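Local coordinates for BRO1 protein (Saccharomyces cerevisiae, PDB 1ZB1), which helps sort cargo proteins into multivesicular bodies and recruits the deubiquitinase DOA4 to endosomes, its Bro1 domain being described here, at residues D12-D17 and Y239-W244; D233-I238 and K243-V248; A278-S283 and E308-K313. One frame throughout, in Å; residues are numbered along the deposited sequence.

Contact 1. Residues D12-D17 and Y239-W244; sequences DLKLKD and YGEPKW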
ATOM      1  N   ASP A  12       9.729   1.046   0.744  1.00 21.05           N
ATOM      2  CA  ASP A  12      10.053   0.127  -0.344  1.00 23.82           C
ATOM      3  C   ASP A  12       9.632  -1.291   0.046  1.00 22.93           C
ATOM      4  O   ASP A  12      10.287  -1.935   0.872  1.00 21.94           O
ATOM      5  CB  ASP A  12      11.555   0.171  -0.625  1.00 28.09           C
ATOM      6  CG  ASP A  12      11.899  -0.305  -2.018  1.00 37.00           C
ATOM      7  OD1 ASP A  12      11.524   0.388  -2.992  1.00 40.11           O
ATOM      8  OD2 ASP A  12      12.539  -1.375  -2.143  1.00 41.59           O
ATOM      9  N   LEU A  13       8.537  -1.771  -0.538  1.00 20.13           N
ATOM     10  CA  LEU A  13       8.044  -3.114  -0.234  1.00 20.02           C
ATOM     11  C   LEU A  13       8.824  -4.181  -1.014  1.00 20.95           C
ATOM     12  O   LEU A  13       9.406  -3.900  -2.066  1.00 19.39           O
ATOM     13  CB  LEU A  13       6.541  -3.208  -0.536  1.00 17.66           C
ATOM     14  CG  LEU A  13       5.656  -2.200   0.219  1.00 19.25           C
ATOM     15  CD1 LEU A  13       4.190  -2.480  -0.061  1.00 18.79           C
ATOM     16  CD2 LEU A  13       5.916  -2.291   1.713  1.00 21.21           C
ATOM     17  N   LYS A  14       8.839  -5.405  -0.494  1.00 19.77           N
ATOM     18  CA  LYS A  14       9.585  -6.490  -1.129  1.00 19.76           C
ATOM     19  C   LYS A  14       8.724  -7.539  -1.805  1.00 18.23           C
ATOM     20  O   LYS A  14       7.655  -7.894  -1.307  1.00 16.59           O
ATOM     21  CB  LYS A  14      10.477  -7.177  -0.090  1.00 21.85           C
ATOM     22  CG  LYS A  14      11.508  -6.249   0.537  1.00 28.01           C
ATOM     23  CD  LYS A  14      12.482  -5.747  -0.514  1.00 32.69           C
ATOM     24  CE  LYS A  14      13.551  -4.855   0.094  1.00 37.41           C
ATOM     25  NZ  LYS A  14      14.499  -4.343  -0.934  1.00 40.04           N
ATOM     26  N   LEU A  15       9.208  -8.035  -2.941  1.00 16.46           N
ATOM     27  CA  LEU A  15       8.514  -9.074  -3.703  1.00 17.30           C
ATOM     28  C   LEU A  15       8.835 -10.444  -3.112  1.00 17.34           C
ATOM     29  O   LEU A  15       9.841 -10.610  -2.411  1.00 17.91           O
ATOM     30  CB  LEU A  15       8.990  -9.081  -5.162  1.00 16.97           C
ATOM     31  CG  LEU A  15       8.672  -7.904  -6.076  1.00 17.43           C
ATOM     32  CD1 LEU A  15       9.442  -8.057  -7.417  1.00 17.30           C
ATOM     33  CD2 LEU A  15       7.162  -7.862  -6.314  1.00 13.96           C
ATOM     34  N   LYS A  16       7.977 -11.422  -3.387  1.00 16.36           N
ATOM     35  CA  LYS A  16       8.228 -12.787  -2.940  1.00 16.34           C
ATOM     36  C   LYS A  16       8.837 -13.520  -4.139  1.00 17.46           C
ATOM     37  O   LYS A  16       8.312 -13.433  -5.246  1.00 18.17           O
ATOM     38  CB  LYS A  16       6.922 -13.481  -2.523  1.00 17.70           C
ATOM     39  CG  LYS A  16       6.243 -12.870  -1.281  1.00 13.31           C
ATOM     40  CD  LYS A  16       4.850 -13.470  -1.053  1.00 15.46           C
ATOM     41  CE  LYS A  16       4.908 -14.970  -0.780  1.00 15.04           C
ATOM     42  NZ  LYS A  16       5.881 -15.295   0.314  1.00 14.90           N
ATOM     43  N   ASP A  17       9.949 -14.220  -3.932  1.00 16.74           N
ATOM     44  CA  ASP A  17      10.574 -14.955  -5.024  1.00 18.63           C
ATOM     45  C   ASP A  17       9.894 -16.318  -5.164  1.00 18.90           C
ATOM     46  O   ASP A  17       9.222 -16.777  -4.245  1.00 19.21           O
ATOM     47  CB  ASP A  17      12.074 -15.157  -4.769  1.00 22.87           C
ATOM     48  CG  ASP A  17      12.846 -13.850  -4.736  1.00 26.88           C
ATOM     49  OD1 ASP A  17      12.418 -12.887  -5.405  1.00 30.45           O
ATOM     50  OD2 ASP A  17      13.889 -13.781  -4.049  1.00 31.21           O
ATOM     51  N   TYR A 239       6.927  -7.080  11.546  1.00 44.50           N
ATOM     52  CA  TYR A 239       6.893  -7.698  10.223  1.00 42.79           C
ATOM     53  C   TYR A 239       7.807  -7.175   9.101  1.00 42.67           C
ATOM     54  O   TYR A 239       8.644  -7.922   8.585  1.00 46.57           O
ATOM     55  CB  TYR A 239       5.448  -7.734   9.711  1.00 39.52           C
ATOM     56  CG  TYR A 239       5.345  -8.165   8.267  1.00 35.98           C
ATOM     57  CD1 TYR A 239       5.825  -9.409   7.853  1.00 33.35           C
ATOM     58  CD2 TYR A 239       4.831  -7.303   7.303  1.00 34.40           C
ATOM     59  CE1 TYR A 239       5.803  -9.777   6.507  1.00 30.99           C
ATOM     60  CE2 TYR A 239       4.806  -7.660   5.960  1.00 31.40           C
ATOM     61  CZ  TYR A 239       5.295  -8.895   5.570  1.00 29.32           C
ATOM     62  OH  TYR A 239       5.302  -9.223   4.243  1.00 26.04           O
ATOM     63  N   GLY A 240       7.653  -5.915   8.713  1.00 41.07           N
ATOM     64  CA  GLY A 240       8.462  -5.390   7.619  1.00 38.07           C
ATOM     65  C   GLY A 240       9.888  -4.962   7.919  1.00 37.04           C
ATOM     66  O   GLY A 240      10.714  -5.753   8.376  1.00 35.60           O
ATOM     67  N   GLU A 241      10.181  -3.700   7.626  1.00 35.54           N
ATOM     68  CA  GLU A 241      11.499  -3.131   7.867  1.00 35.23           C
ATOM     69  C   GLU A 241      11.478  -2.407   9.204  1.00 35.22           C
ATOM     70  O   GLU A 241      10.546  -1.651   9.496  1.00 34.54           O
ATOM     71  CB  GLU A 241      11.860  -2.136   6.759  1.00 36.35           C
ATOM     72  CG  GLU A 241      11.947  -2.755   5.381  1.00 38.85           C
ATOM     73  CD  GLU A 241      13.188  -3.610   5.204  1.00 41.70           C
ATOM     74  OE1 GLU A 241      13.688  -4.152   6.211  1.00 43.34           O
ATOM     75  OE2 GLU A 241      13.655  -3.752   4.055  1.00 43.07           O
ATOM     76  N   PRO A 242      12.500  -2.632  10.041  1.00 35.63           N
ATOM     77  CA  PRO A 242      12.573  -1.979  11.349  1.00 35.87           C
ATOM     78  C   PRO A 242      12.478  -0.454  11.238  1.00 34.97           C
ATOM     79  O   PRO A 242      11.860   0.203  12.077  1.00 35.39           O
ATOM     80  CB  PRO A 242      13.928  -2.438  11.879  1.00 36.86           C
ATOM     81  CG  PRO A 242      14.058  -3.799  11.293  1.00 37.28           C
ATOM     82  CD  PRO A 242      13.611  -3.582   9.868  1.00 36.04           C
ATOM     83  N   LYS A 243      13.083   0.094  10.190  1.00 34.39           N
ATOM     84  CA  LYS A 243      13.088   1.539   9.956  1.00 35.31           C
ATOM     85  C   LYS A 243      11.702   2.180   9.832  1.00 32.96           C
ATOM     86  O   LYS A 243      11.539   3.365  10.124  1.00 31.28           O
ATOM     87  CB  LYS A 243      13.879   1.860   8.686  1.00 37.21           C
ATOM     88  CG  LYS A 243      15.372   1.635   8.794  1.00 42.06           C
ATOM     89  CD  LYS A 243      16.041   1.770   7.431  1.00 44.15           C
ATOM     90  CE  LYS A 243      15.707   3.098   6.769  1.00 44.97           C
ATOM     91  NZ  LYS A 243      16.320   3.221   5.418  1.00 45.84           N
ATOM     92  N   TRP A 244      10.711   1.405   9.400  1.00 30.75           N
ATOM     93  CA  TRP A 244       9.359   1.931   9.216  1.00 28.59           C
ATOM     94  C   TRP A 244       8.676   2.432  10.482  1.00 29.33           C
ATOM     95  O   TRP A 244       7.923   3.410  10.446  1.00 27.87           O
ATOM     96  CB  TRP A 244       8.450   0.876   8.569  1.00 26.85           C
ATOM     97  CG  TRP A 244       8.870   0.443   7.200  1.00 25.30           C
ATOM     98  CD1 TRP A 244       9.791   1.045   6.388  1.00 24.80           C
ATOM     99  CD2 TRP A 244       8.349  -0.668   6.462  1.00 25.77           C
ATOM    100  NE1 TRP A 244       9.872   0.377   5.188  1.00 25.27           N
ATOM    101  CE2 TRP A 244       8.997  -0.679   5.207  1.00 25.45           C
ATOM    102  CE3 TRP A 244       7.395  -1.656   6.739  1.00 25.72           C
ATOM    103  CZ2 TRP A 244       8.723  -1.638   4.227  1.00 25.10           C
ATOM    104  CZ3 TRP A 244       7.121  -2.613   5.766  1.00 26.56           C
ATOM    105  CH2 TRP A 244       7.784  -2.596   4.524  1.00 28.13           C
TER
HETATM  106  O   HOH W   1      11.524   1.164   3.006  1.00 27.69           O

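Contact 2. Residues D233-I238 and K243-V248; sequences DDDVAI and KWKTTV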
ATOM      1  N   ASP A 233       6.780  -4.522  20.779  1.00 74.68           N
ATOM      2  CA  ASP A 233       7.882  -3.659  21.193  1.00 76.18           C
ATOM      3  C   ASP A 233       9.253  -4.088  20.670  1.00 76.62           C
ATOM      4  O   ASP A 233      10.234  -3.352  20.811  1.00 76.41           O
ATOM      5  CB  ASP A 233       7.918  -3.573  22.722  1.00 76.99           C
ATOM      6  CG  ASP A 233       7.734  -4.926  23.387  1.00 77.36           C
ATOM      7  OD1 ASP A 233       6.634  -5.503  23.267  1.00 77.41           O
ATOM      8  OD2 ASP A 233       8.692  -5.412  24.027  1.00 77.71           O
ATOM      9  N   ASP A 234       9.321  -5.270  20.066  1.00 76.89           N
ATOM     10  CA  ASP A 234      10.579  -5.783  19.530  1.00 76.96           C
ATOM     11  C   ASP A 234      10.817  -5.282  18.109  1.00 76.22           C
ATOM     12  O   ASP A 234      10.189  -5.755  17.162  1.00 76.58           O
ATOM     13  CB  ASP A 234      10.568  -7.312  19.545  1.00 78.07           C
ATOM     14  CG  ASP A 234      10.359  -7.878  20.933  1.00 79.30           C
ATOM     15  OD1 ASP A 234      11.248  -7.692  21.792  1.00 79.70           O
ATOM     16  OD2 ASP A 234       9.304  -8.504  21.166  1.00 79.49           O
ATOM     17  N   ASP A 235      11.728  -4.326  17.969  1.00 74.94           N
ATOM     18  CA  ASP A 235      12.046  -3.755  16.665  1.00 73.61           C
ATOM     19  C   ASP A 235      12.422  -4.825  15.648  1.00 71.59           C
ATOM     20  O   ASP A 235      12.127  -4.696  14.460  1.00 71.38           O
ATOM     21  CB  ASP A 235      13.190  -2.747  16.802  1.00 74.91           C
ATOM     22  CG  ASP A 235      12.803  -1.540  17.636  1.00 76.00           C
ATOM     23  OD1 ASP A 235      11.948  -0.753  17.178  1.00 76.85           O
ATOM     24  OD2 ASP A 235      13.347  -1.383  18.749  1.00 76.75           O
ATOM     25  N   VAL A 236      13.067  -5.887  16.121  1.00 68.93           N
ATOM     26  CA  VAL A 236      13.486  -6.972  15.247  1.00 66.35           C
ATOM     27  C   VAL A 236      12.380  -8.017  15.074  1.00 63.85           C
ATOM     28  O   VAL A 236      12.562  -9.014  14.377  1.00 63.91           O
ATOM     29  CB  VAL A 236      14.759  -7.662  15.798  1.00 66.87           C
ATOM     30  CG1 VAL A 236      15.322  -8.635  14.767  1.00 67.14           C
ATOM     31  CG2 VAL A 236      15.799  -6.611  16.160  1.00 67.35           C
ATOM     32  N   ALA A 237      11.231  -7.781  15.702  1.00 60.52           N
ATOM     33  CA  ALA A 237      10.111  -8.714  15.606  1.00 57.26           C
ATOM     34  C   ALA A 237       8.979  -8.195  14.718  1.00 54.96           C
ATOM     35  O   ALA A 237       8.123  -8.968  14.279  1.00 54.07           O
ATOM     36  CB  ALA A 237       9.578  -9.040  16.998  1.00 57.31           C
ATOM     37  N   ILE A 238       8.966  -6.890  14.463  1.00 52.04           N
ATOM     38  CA  ILE A 238       7.934  -6.302  13.617  1.00 48.74           C
ATOM     39  C   ILE A 238       8.057  -6.920  12.225  1.00 46.83           C
ATOM     40  O   ILE A 238       9.158  -7.240  11.778  1.00 45.82           O
ATOM     41  CB  ILE A 238       8.084  -4.763  13.536  1.00 49.48           C
ATOM     42  CG1 ILE A 238       7.884  -4.158  14.930  1.00 49.92           C
ATOM     43  CG2 ILE A 238       7.069  -4.182  12.550  1.00 48.55           C
ATOM     44  CD1 ILE A 238       7.905  -2.647  14.968  1.00 48.75           C
ATOM     45  N   LYS A 243      13.083   0.094  10.190  1.00 34.39           N
ATOM     46  CA  LYS A 243      13.088   1.539   9.956  1.00 35.31           C
ATOM     47  C   LYS A 243      11.702   2.180   9.832  1.00 32.96           C
ATOM     48  O   LYS A 243      11.539   3.365  10.124  1.00 31.28           O
ATOM     49  CB  LYS A 243      13.879   1.860   8.686  1.00 37.21           C
ATOM     50  CG  LYS A 243      15.372   1.635   8.794  1.00 42.06           C
ATOM     51  CD  LYS A 243      16.041   1.770   7.431  1.00 44.15           C
ATOM     52  CE  LYS A 243      15.707   3.098   6.769  1.00 44.97           C
ATOM     53  NZ  LYS A 243      16.320   3.221   5.418  1.00 45.84           N
ATOM     54  N   TRP A 244      10.711   1.405   9.400  1.00 30.75           N
ATOM     55  CA  TRP A 244       9.359   1.931   9.216  1.00 28.59           C
ATOM     56  C   TRP A 244       8.676   2.432  10.482  1.00 29.33           C
ATOM     57  O   TRP A 244       7.923   3.410  10.446  1.00 27.87           O
ATOM     58  CB  TRP A 244       8.450   0.876   8.569  1.00 26.85           C
ATOM     59  CG  TRP A 244       8.870   0.443   7.200  1.00 25.30           C
ATOM     60  CD1 TRP A 244       9.791   1.045   6.388  1.00 24.80           C
ATOM     61  CD2 TRP A 244       8.349  -0.668   6.462  1.00 25.77           C
ATOM     62  NE1 TRP A 244       9.872   0.377   5.188  1.00 25.27           N
ATOM     63  CE2 TRP A 244       8.997  -0.679   5.207  1.00 25.45           C
ATOM     64  CE3 TRP A 244       7.395  -1.656   6.739  1.00 25.72           C
ATOM     65  CZ2 TRP A 244       8.723  -1.638   4.227  1.00 25.10           C
ATOM     66  CZ3 TRP A 244       7.121  -2.613   5.766  1.00 26.56           C
ATOM     67  CH2 TRP A 244       7.784  -2.596   4.524  1.00 28.13           C
ATOM     68  N   LYS A 245       8.926   1.765  11.601  1.00 28.84           N
ATOM     69  CA  LYS A 245       8.283   2.148  12.850  1.00 29.82           C
ATOM     70  C   LYS A 245       8.495   3.614  13.239  1.00 29.82           C
ATOM     71  O   LYS A 245       7.539   4.321  13.560  1.00 28.29           O
ATOM     72  CB  LYS A 245       8.764   1.237  13.982  1.00 32.25           C
ATOM     73  CG  LYS A 245       7.901   1.291  15.230  1.00 36.33           C
ATOM     74  CD  LYS A 245       8.382   0.297  16.274  1.00 40.02           C
ATOM     75  CE  LYS A 245       7.424   0.227  17.447  1.00 41.41           C
ATOM     76  NZ  LYS A 245       7.243   1.567  18.067  1.00 45.00           N
ATOM     77  N   THR A 246       9.740   4.074  13.203  1.00 30.65           N
ATOM     78  CA  THR A 246      10.030   5.450  13.589  1.00 30.20           C
ATOM     79  C   THR A 246       9.450   6.481  12.626  1.00 28.54           C
ATOM     80  O   THR A 246       9.001   7.544  13.046  1.00 26.36           O
ATOM     81  CB  THR A 246      11.552   5.684  13.730  1.00 34.08           C
ATOM     82  OG1 THR A 246      12.196   5.481  12.467  1.00 37.88           O
ATOM     83  CG2 THR A 246      12.138   4.710  14.742  1.00 36.51           C
ATOM     84  N   THR A 247       9.444   6.161  11.337  1.00 26.84           N
ATOM     85  CA  THR A 247       8.916   7.088  10.339  1.00 26.19           C
ATOM     86  C   THR A 247       7.391   7.229  10.407  1.00 25.20           C
ATOM     87  O   THR A 247       6.848   8.309  10.172  1.00 25.28           O
ATOM     88  CB  THR A 247       9.358   6.657   8.930  1.00 26.20           C
ATOM     89  OG1 THR A 247      10.781   6.788   8.835  1.00 26.10           O
ATOM     90  CG2 THR A 247       8.703   7.518   7.861  1.00 23.95           C
ATOM     91  N   VAL A 248       6.704   6.142  10.736  1.00 21.99           N
ATOM     92  CA  VAL A 248       5.254   6.173  10.853  1.00 21.24           C
ATOM     93  C   VAL A 248       4.884   7.072  12.035  1.00 23.08           C
ATOM     94  O   VAL A 248       3.965   7.893  11.954  1.00 21.07           O
ATOM     95  CB  VAL A 248       4.689   4.744  11.072  1.00 21.00           C
ATOM     96  CG1 VAL A 248       3.252   4.813  11.572  1.00 19.73           C
ATOM     97  CG2 VAL A 248       4.746   3.960   9.761  1.00 20.09           C
TER

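Contact 3. Residues A278-S283 and E308-K313; sequences AFLDFS and ETLEKK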
ATOM      1  N   ALA A 278      -4.319  29.428  20.291  1.00 37.96           N
ATOM      2  CA  ALA A 278      -4.413  28.176  21.026  1.00 38.65           C
ATOM      3  C   ALA A 278      -4.088  26.991  20.112  1.00 38.81           C
ATOM      4  O   ALA A 278      -3.464  26.020  20.543  1.00 38.90           O
ATOM      5  CB  ALA A 278      -5.813  28.021  21.616  1.00 39.24           C
ATOM      6  N   PHE A 279      -4.505  27.076  18.851  1.00 37.29           N
ATOM      7  CA  PHE A 279      -4.241  26.006  17.897  1.00 36.44           C
ATOM      8  C   PHE A 279      -2.812  26.021  17.379  1.00 36.21           C
ATOM      9  O   PHE A 279      -2.264  24.973  17.039  1.00 34.17           O
ATOM     10  CB  PHE A 279      -5.236  26.066  16.735  1.00 34.77           C
ATOM     11  CG  PHE A 279      -6.477  25.266  16.979  1.00 35.53           C
ATOM     12  CD1 PHE A 279      -6.470  23.884  16.808  1.00 36.26           C
ATOM     13  CD2 PHE A 279      -7.640  25.881  17.428  1.00 35.92           C
ATOM     14  CE1 PHE A 279      -7.606  23.121  17.083  1.00 37.09           C
ATOM     15  CE2 PHE A 279      -8.783  25.131  17.707  1.00 37.34           C
ATOM     16  CZ  PHE A 279      -8.765  23.746  17.534  1.00 38.44           C
ATOM     17  N   LEU A 280      -2.205  27.201  17.311  1.00 34.82           N
ATOM     18  CA  LEU A 280      -0.817  27.288  16.863  1.00 36.57           C
ATOM     19  C   LEU A 280       0.031  26.710  17.990  1.00 36.93           C
ATOM     20  O   LEU A 280       1.091  26.127  17.764  1.00 34.79           O
ATOM     21  CB  LEU A 280      -0.429  28.743  16.594  1.00 38.33           C
ATOM     22  CG  LEU A 280      -0.759  29.281  15.197  1.00 39.29           C
ATOM     23  CD1 LEU A 280       0.187  28.670  14.181  1.00 41.01           C
ATOM     24  CD2 LEU A 280      -2.200  28.963  14.842  1.00 40.95           C
ATOM     25  N   ASP A 281      -0.471  26.878  19.208  1.00 38.05           N
ATOM     26  CA  ASP A 281       0.179  26.375  20.409  1.00 39.35           C
ATOM     27  C   ASP A 281       0.199  24.851  20.290  1.00 37.53           C
ATOM     28  O   ASP A 281       1.247  24.218  20.425  1.00 37.67           O
ATOM     29  CB  ASP A 281      -0.631  26.796  21.640  1.00 42.66           C
ATOM     30  CG  ASP A 281       0.177  26.755  22.918  1.00 47.21           C
ATOM     31  OD1 ASP A 281       0.649  25.663  23.302  1.00 50.95           O
ATOM     32  OD2 ASP A 281       0.337  27.825  23.545  1.00 51.13           O
ATOM     33  N   PHE A 282      -0.971  24.276  20.020  1.00 35.27           N
ATOM     34  CA  PHE A 282      -1.114  22.832  19.872  1.00 34.62           C
ATOM     35  C   PHE A 282      -0.252  22.308  18.731  1.00 32.32           C
ATOM     36  O   PHE A 282       0.371  21.249  18.848  1.00 33.00           O
ATOM     37  CB  PHE A 282      -2.578  22.469  19.612  1.00 34.91           C
ATOM     38  CG  PHE A 282      -2.808  21.001  19.403  1.00 36.60           C
ATOM     39  CD1 PHE A 282      -2.631  20.098  20.449  1.00 37.37           C
ATOM     40  CD2 PHE A 282      -3.202  20.515  18.159  1.00 36.66           C
ATOM     41  CE1 PHE A 282      -2.842  18.732  20.260  1.00 37.52           C
ATOM     42  CE2 PHE A 282      -3.416  19.151  17.958  1.00 37.80           C
ATOM     43  CZ  PHE A 282      -3.235  18.259  19.011  1.00 37.65           C
ATOM     44  N   SER A 283      -0.221  23.050  17.629  1.00 30.13           N
ATOM     45  CA  SER A 283       0.569  22.665  16.470  1.00 30.15           C
ATOM     46  C   SER A 283       2.043  22.510  16.839  1.00 30.89           C
ATOM     47  O   SER A 283       2.683  21.522  16.478  1.00 29.89           O
ATOM     48  CB  SER A 283       0.427  23.712  15.365  1.00 27.89           C
ATOM     49  OG  SER A 283       1.164  23.341  14.212  1.00 26.82           O
ATOM     50  N   GLU A 308      10.205  27.497  12.568  1.00 40.59           N
ATOM     51  CA  GLU A 308      10.338  28.945  12.470  1.00 42.36           C
ATOM     52  C   GLU A 308       9.053  29.576  11.952  1.00 42.09           C
ATOM     53  O   GLU A 308       8.630  30.628  12.431  1.00 40.64           O
ATOM     54  CB  GLU A 308      11.494  29.317  11.538  1.00 44.95           C
ATOM     55  CG  GLU A 308      12.868  29.050  12.122  1.00 50.01           C
ATOM     56  CD  GLU A 308      13.981  29.597  11.250  1.00 53.05           C
ATOM     57  OE1 GLU A 308      13.952  30.811  10.944  1.00 54.44           O
ATOM     58  OE2 GLU A 308      14.883  28.816  10.874  1.00 54.67           O
ATOM     59  N   THR A 309       8.440  28.932  10.966  1.00 42.16           N
ATOM     60  CA  THR A 309       7.200  29.430  10.389  1.00 42.29           C
ATOM     61  C   THR A 309       6.115  29.535  11.460  1.00 42.77           C
ATOM     62  O   THR A 309       5.372  30.517  11.500  1.00 44.24           O
ATOM     63  CB  THR A 309       6.711  28.512   9.252  1.00 42.14           C
ATOM     64  OG1 THR A 309       7.667  28.529   8.186  1.00 41.96           O
ATOM     65  CG2 THR A 309       5.363  28.981   8.724  1.00 42.34           C
ATOM     66  N   LEU A 310       6.032  28.532  12.331  1.00 41.08           N
ATOM     67  CA  LEU A 310       5.039  28.533  13.399  1.00 41.01           C
ATOM     68  C   LEU A 310       5.300  29.628  14.418  1.00 41.34           C
ATOM     69  O   LEU A 310       4.405  30.402  14.749  1.00 41.03           O
ATOM     70  CB  LEU A 310       5.011  27.187  14.128  1.00 40.89           C
ATOM     71  CG  LEU A 310       4.408  25.982  13.409  1.00 41.99           C
ATOM     72  CD1 LEU A 310       4.411  24.782  14.345  1.00 40.79           C
ATOM     73  CD2 LEU A 310       2.991  26.301  12.972  1.00 42.45           C
ATOM     74  N   GLU A 311       6.526  29.680  14.929  1.00 41.86           N
ATOM     75  CA  GLU A 311       6.885  30.683  15.921  1.00 42.62           C
ATOM     76  C   GLU A 311       6.653  32.083  15.373  1.00 42.16           C
ATOM     77  O   GLU A 311       6.108  32.946  16.057  1.00 42.00           O
ATOM     78  CB  GLU A 311       8.348  30.514  16.344  1.00 43.31           C
ATOM     79  CG  GLU A 311       8.586  29.280  17.203  1.00 45.24           C
ATOM     80  CD  GLU A 311      10.031  29.131  17.651  1.00 45.76           C
ATOM     81  OE1 GLU A 311      10.302  28.218  18.461  1.00 46.98           O
ATOM     82  OE2 GLU A 311      10.889  29.919  17.195  1.00 43.23           O
ATOM     83  N   LYS A 312       7.064  32.293  14.129  1.00 42.55           N
ATOM     84  CA  LYS A 312       6.905  33.577  13.471  1.00 44.93           C
ATOM     85  C   LYS A 312       5.434  34.001  13.501  1.00 45.49           C
ATOM     86  O   LYS A 312       5.104  35.114  13.914  1.00 46.23           O
ATOM     87  CB  LYS A 312       7.403  33.467  12.031  1.00 46.20           C
ATOM     88  CG  LYS A 312       7.858  34.779  11.415  1.00 49.10           C
ATOM     89  CD  LYS A 312       8.844  34.517  10.283  1.00 50.69           C
ATOM     90  CE  LYS A 312      10.053  33.728  10.787  1.00 51.40           C
ATOM     91  NZ  LYS A 312      11.069  33.461   9.728  1.00 51.48           N
ATOM     92  N   LYS A 313       4.554  33.100  13.079  1.00 45.32           N
ATOM     93  CA  LYS A 313       3.123  33.380  13.060  1.00 45.48           C
ATOM     94  C   LYS A 313       2.599  33.523  14.484  1.00 45.05           C
ATOM     95  O   LYS A 313       1.775  34.389  14.774  1.00 44.14           O
ATOM     96  CB  LYS A 313       2.372  32.250  12.355  1.00 46.34           C
ATOM     97  CG  LYS A 313       1.016  32.660  11.818  1.00 48.30           C
ATOM     98  CD  LYS A 313       1.185  33.692  10.709  1.00 50.12           C
ATOM     99  CE  LYS A 313      -0.151  34.193  10.213  1.00 50.35           C
ATOM    100  NZ  LYS A 313      -0.912  34.797  11.332  1.00 51.88           N
TER

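Contact 1. Residues D12-D17 and Y239-W244
D12 meets the edge of the W244 indole with its backbone. Its carbonyl O lies near the ring plane, 3.7 Å from W244 CZ2. Water 1 is also at the ring edge and accepts two N-H groups, from D12 N at 2.9 Å and from W244 NE1 at 2.8 Å. The buried L13 comes next. Its CB starts away from the other segment, but CD2 turns back and touches W244 CH2 at 3.4 Å. The approach to the ring is oblique. F11 stacks on the same indole. This extended N-terminal piece of the Bro1 domain thus lies against the start of helix 242-269. K14 follows, and its side chain crosses that of E241 at about a right angle, with K14 CE 4.1 Å from E241 OE2. The charged end forms a long salt bridge instead, from K14 NZ to D12 OD2 at 3.8 Å. E241 bonds through OE1 to S105, and its CB lies 3.5 Å above one face of the W244 ring, offset toward the rim. K16 and Y239 are linked indirectly, since D173 takes a salt bridge from K16 NZ and a hydrogen bond with Y239 OH.

Contact 2. Residues D233-I238 and K243-V248
I238 and K245 carry most of this contact, and it is apolar. The terminal methyl I238 CD1 presses against the aliphatic part of the lysine and reaches four of its carbons, CB to CE. The closest is K245 CD, 3.3 Å from I238 CD1, tighter than usual van der Waals contact. The two side chains cross at about a right angle. K245 reaches the loop because its CG is anti to the backbone N (chi1 -164°) and the chain stays extended up to CE. It bends at the last torsion (chi4 -57°), which turns the ammonium group aside. M229 of helix 208-230 touches both I238 and K245. I232 also packs on I238, which is buried.

The polar part is slight. D235 OD1 lies 3.8 Å from K245 CD, so the carboxylate meets the methylene chain and not the charge. K245 NZ is 5.3 Å from D235 OD1. The opposite charges may attract weakly at this range, but they form no salt bridge.

Backbone bonds lie within the loop. D234 O accepts A237 N at 2.7 Å and, weakly, I238 N, in a turn of the chain. The CB of I238 points toward the helix.

The arrangement is a helical hairpin. Helices 208-230 and 242-269 run antiparallel, with K245 on M229 and V248 on C225. Their connecting loop folds back on the first turn of the second helix. This is consistent with the largely helical, TPR-like core of Bro1 domains.

Contact 3. Residues A278-S283 and E308-K313
L310 is the centre of the packed side. Its two methyls meet L280 and S283, which lie one helical turn apart on helix 275-290. L310 CD2 touches L280 CD1 at 3.9 Å, and the two leucines cross obliquely. L310 CD1 is 3.6 Å from S283 OG, while L310 CD2 approaches the same oxygen at 3.7 Å. Both methyls therefore rest against the serine hydroxyl in van der Waals contact. The oxygen has its polar partner elsewhere, in a hydrogen bond with the backbone O of S257. Its torsion explains the position: OG is anti to the backbone N (chi1 -179°). All three touching residues are buried, and the CB of each points toward the opposite segment. L280 CA and L310 CA are 6.9 Å apart. They are the nearest CA pair across the two segments. Y261 of helix 242-269 packs on both S283 and L310 and so closes the cluster from a third helix.

The outer side is looser. K313 starts toward helix 275-290, but its end leads away, and its side chain comes no nearer to the other segment than 4.6 Å. K313 NZ pairs with E268 of helix 242-269 in a salt bridge, so the lysine reaches the third helix and not the second. D281, E308 and K312 are exposed and lie clear of the interface.

The two segments run in roughly opposite directions. With helix 242-269 they form a small three-helix cluster, an antiparallel helix pair backed by a third helix, in the elongated Bro1 domain.

In the fold
Contact 1 closes the longest loop. It brings the chain near its N terminus to the start of helix 242-269, after 221 intervening residues that hold all the helices before helix 242-269 and both strands. Contact 2 opens just before that loop closes and ends just after it. The two overlap along the chain and share K243 and W244. They also touch, P242 CG lying 3.8 Å from D235 O. Contact 3 follows in series, joining helices 275-290 and 303-322. Its centre is about 30 Å from that of contact 2. Helix 242-269 connects the regions: its start serves contacts 1 and 2, and its later part lies against contact 3.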